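Long-range contact in response regulator (PDB 3EQZ), which belongs to the response regulators and consists of a CheY-like receiver domain, the module that typically relays signals in two-component systems: residues 5-10 against 29-34. Sequence-based numbering, arbitrary orientation.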
ATOM      1  N   ARG B   5      -3.706 -29.645 -13.171  1.00 35.81           N
ATOM      2  CA  ARG B   5      -2.524 -29.126 -13.829  1.00 35.00           C
ATOM      3  C   ARG B   5      -1.975 -27.933 -13.010  1.00 33.12           C
ATOM      4  O   ARG B   5      -2.753 -27.074 -12.565  1.00 33.22           O
ATOM      5  CB  ARG B   5      -2.838 -28.726 -15.274  1.00 34.69           C
ATOM      6  CG  ARG B   5      -3.422 -29.883 -16.151  1.00 37.93           C
ATOM      7  CD  ARG B   5      -3.553 -29.464 -17.647  1.00 39.34           C
ATOM      8  NE  ARG B   5      -4.400 -28.269 -17.797  1.00 40.69           N
ATOM      9  CZ  ARG B   5      -4.663 -27.678 -18.968  1.00 43.81           C
ATOM     10  NH1 ARG B   5      -4.162 -28.190 -20.084  1.00 48.12           N
ATOM     11  NH2 ARG B   5      -5.420 -26.594 -19.040  1.00 37.65           N
ATOM     12  N   VAL B   6      -0.665 -27.912 -12.797  1.00 30.96           N
ATOM     13  CA  VAL B   6       0.007 -26.757 -12.186  1.00 30.12           C
ATOM     14  C   VAL B   6       0.925 -26.202 -13.267  1.00 29.54           C
ATOM     15  O   VAL B   6       1.608 -26.975 -13.933  1.00 29.27           O
ATOM     16  CB  VAL B   6       0.807 -27.140 -10.937  1.00 30.17           C
ATOM     17  CG1 VAL B   6       1.524 -25.916 -10.347  1.00 28.87           C
ATOM     18  CG2 VAL B   6      -0.116 -27.778  -9.896  1.00 30.86           C
ATOM     19  N   PHE B   7       0.885 -24.898 -13.493  1.00 28.28           N
ATOM     20  CA  PHE B   7       1.788 -24.243 -14.453  1.00 29.51           C
ATOM     21  C   PHE B   7       2.675 -23.319 -13.681  1.00 30.10           C
ATOM     22  O   PHE B   7       2.163 -22.421 -12.978  1.00 30.48           O
ATOM     23  CB  PHE B   7       0.986 -23.442 -15.477  1.00 27.95           C
ATOM     24  CG  PHE B   7       0.099 -24.314 -16.339  1.00 30.85           C
ATOM     25  CD1 PHE B   7       0.604 -24.932 -17.488  1.00 31.93           C
ATOM     26  CD2 PHE B   7      -1.225 -24.546 -15.999  1.00 30.73           C
ATOM     27  CE1 PHE B   7      -0.208 -25.780 -18.297  1.00 35.21           C
ATOM     28  CE2 PHE B   7      -2.055 -25.394 -16.812  1.00 34.61           C
ATOM     29  CZ  PHE B   7      -1.535 -26.016 -17.951  1.00 33.38           C
ATOM     30  N   ILE B   8       3.974 -23.537 -13.788  1.00 29.98           N
ATOM     31  CA  ILE B   8       4.962 -22.687 -13.169  1.00 31.54           C
ATOM     32  C   ILE B   8       5.512 -21.718 -14.221  1.00 32.23           C
ATOM     33  O   ILE B   8       6.061 -22.156 -15.243  1.00 31.28           O
ATOM     34  CB  ILE B   8       6.163 -23.494 -12.608  1.00 31.62           C
ATOM     35  CG1 ILE B   8       5.677 -24.439 -11.521  1.00 30.88           C
ATOM     36  CG2 ILE B   8       7.279 -22.526 -12.059  1.00 31.28           C
ATOM     37  CD1 ILE B   8       6.653 -25.557 -11.152  1.00 31.30           C
ATOM     38  N   VAL B   9       5.354 -20.416 -13.964  1.00 31.35           N
ATOM     39  CA  VAL B   9       5.790 -19.384 -14.905  1.00 31.25           C
ATOM     40  C   VAL B   9       6.882 -18.501 -14.249  1.00 32.11           C
ATOM     41  O   VAL B   9       6.627 -17.706 -13.330  1.00 29.48           O
ATOM     42  CB  VAL B   9       4.593 -18.569 -15.405  1.00 31.48           C
ATOM     43  CG1 VAL B   9       4.981 -17.671 -16.575  1.00 30.15           C
ATOM     44  CG2 VAL B   9       3.419 -19.523 -15.742  1.00 28.36           C
ATOM     45  N   ASP B  10       8.113 -18.656 -14.724  1.00 32.91           N
ATOM     46  CA  ASP B  10       9.254 -18.022 -14.070  1.00 34.98           C
ATOM     47  C   ASP B  10      10.376 -18.151 -15.051  1.00 36.33           C
ATOM     48  O   ASP B  10      10.732 -19.275 -15.438  1.00 35.41           O
ATOM     49  CB  ASP B  10       9.604 -18.815 -12.811  1.00 36.22           C
ATOM     50  CG  ASP B  10      10.714 -18.165 -11.968  1.00 40.55           C
ATOM     51  OD1 ASP B  10      11.352 -17.158 -12.406  1.00 42.54           O
ATOM     52  OD2 ASP B  10      10.917 -18.665 -10.829  1.00 46.45           O
ATOM     53  N   ASN B  29       1.172 -33.578 -12.392  1.00 40.35           N
ATOM     54  CA  ASN B  29       0.956 -32.936 -13.702  1.00 40.78           C
ATOM     55  C   ASN B  29       1.407 -31.477 -13.714  1.00 40.06           C
ATOM     56  O   ASN B  29       0.596 -30.562 -13.842  1.00 41.20           O
ATOM     57  CB  ASN B  29      -0.535 -33.003 -14.106  1.00 41.03           C
ATOM     58  CG  ASN B  29      -1.033 -34.440 -14.241  1.00 45.72           C
ATOM     59  OD1 ASN B  29      -0.283 -35.334 -14.713  1.00 48.91           O
ATOM     60  ND2 ASN B  29      -2.282 -34.689 -13.811  1.00 43.84           N
ATOM     61  N   VAL B  30       2.695 -31.260 -13.571  1.00 38.90           N
ATOM     62  CA  VAL B  30       3.195 -29.923 -13.415  1.00 38.05           C
ATOM     63  C   VAL B  30       4.081 -29.633 -14.613  1.00 38.37           C
ATOM     64  O   VAL B  30       4.857 -30.489 -15.071  1.00 36.94           O
ATOM     65  CB  VAL B  30       3.963 -29.784 -12.093  1.00 38.57           C
ATOM     66  CG1 VAL B  30       5.141 -30.764 -12.032  1.00 36.71           C
ATOM     67  CG2 VAL B  30       4.473 -28.366 -11.893  1.00 39.99           C
ATOM     68  N   GLU B  31       3.949 -28.423 -15.138  1.00 38.34           N
ATOM     69  CA  GLU B  31       4.682 -28.039 -16.314  1.00 39.78           C
ATOM     70  C   GLU B  31       5.281 -26.640 -16.075  1.00 39.66           C
ATOM     71  O   GLU B  31       4.595 -25.737 -15.602  1.00 37.95           O
ATOM     72  CB  GLU B  31       3.723 -28.039 -17.505  1.00 40.28           C
ATOM     73  CG  GLU B  31       4.313 -27.399 -18.729  1.00 45.73           C
ATOM     74  CD  GLU B  31       3.710 -27.898 -20.074  1.00 51.47           C
ATOM     75  OE1 GLU B  31       2.460 -28.081 -20.177  1.00 54.71           O
ATOM     76  OE2 GLU B  31       4.509 -28.073 -21.030  1.00 52.33           O
ATOM     77  N   ALA B  32       6.564 -26.475 -16.375  1.00 39.24           N
ATOM     78  CA  ALA B  32       7.218 -25.224 -16.137  1.00 39.49           C
ATOM     79  C   ALA B  32       7.497 -24.487 -17.441  1.00 40.55           C
ATOM     80  O   ALA B  32       7.991 -25.098 -18.401  1.00 40.41           O
ATOM     81  CB  ALA B  32       8.502 -25.442 -15.363  1.00 39.48           C
ATOM     82  N   PHE B  33       7.181 -23.185 -17.468  1.00 39.56           N
ATOM     83  CA  PHE B  33       7.412 -22.308 -18.634  1.00 39.92           C
ATOM     84  C   PHE B  33       8.434 -21.238 -18.306  1.00 40.43           C
ATOM     85  O   PHE B  33       8.177 -20.390 -17.426  1.00 40.92           O
ATOM     86  CB  PHE B  33       6.118 -21.595 -19.030  1.00 39.28           C
ATOM     87  CG  PHE B  33       5.104 -22.511 -19.622  1.00 41.30           C
ATOM     88  CD1 PHE B  33       4.954 -22.597 -20.994  1.00 42.23           C
ATOM     89  CD2 PHE B  33       4.352 -23.342 -18.816  1.00 41.01           C
ATOM     90  CE1 PHE B  33       4.045 -23.472 -21.541  1.00 45.58           C
ATOM     91  CE2 PHE B  33       3.459 -24.232 -19.362  1.00 42.95           C
ATOM     92  CZ  PHE B  33       3.294 -24.288 -20.719  1.00 42.85           C
ATOM     93  N   GLN B  34       9.574 -21.242 -18.992  1.00 40.38           N
ATOM     94  CA  GLN B  34      10.547 -20.187 -18.777  1.00 42.33           C
ATOM     95  C   GLN B  34      10.225 -18.962 -19.669  1.00 41.38           C
ATOM     96  O   GLN B  34      10.846 -17.895 -19.520  1.00 41.34           O
ATOM     97  CB  GLN B  34      11.980 -20.666 -19.038  1.00 43.57           C
ATOM     98  CG  GLN B  34      12.220 -22.172 -18.802  1.00 51.37           C
ATOM     99  CD  GLN B  34      13.109 -22.452 -17.593  1.00 60.08           C
ATOM    100  OE1 GLN B  34      12.911 -23.447 -16.873  1.00 62.93           O
ATOM    101  NE2 GLN B  34      14.101 -21.578 -17.368  1.00 62.67           N
TER
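With CG anti to the carbonyl carbon in both residues (chi1 -64° and -70°), Phe7 and Phe33 send their rings the same way, side by side on one face of the parallel sheet. Strands 6-9 and 30-33, with the intervening helix 13-23, make the first beta-alpha-beta unit of the CheY-like receiver fold. Phe33 CE2 reaches the edge of the Phe7 ring, 3.5 Å from Phe7 CD1, and Leu42 lies against both phenylalanine side chains. Along the same face, the extended Glu31 chain puts OE1 4.0 Å from Phe7 CE1, while the guanidinium of Arg5, salt-bridged to Asp48, has Phe7 CZ over its centre.

On the face toward helix 13-23, Val30 turns CG2 anti to its own N, where it meets Ile8 CD1 at 3.6 Å and also packs on Val6. Leu19 of the helix packs on Ile8 and Val23 on Val30. Five backbone hydrogen bonds join the strands, the donor alternating: the N-H groups of Val6, Ile8 and Asp10 go to Asn29, Glu31 and Phe33 O, and those of Glu31 and Phe33 go back to Val6 and Ile8 O. The shortest runs almost straight, from Phe33 N to Ile8 O at 2.7 Å, and that same oxygen also lies at the edge of the Phe33 ring.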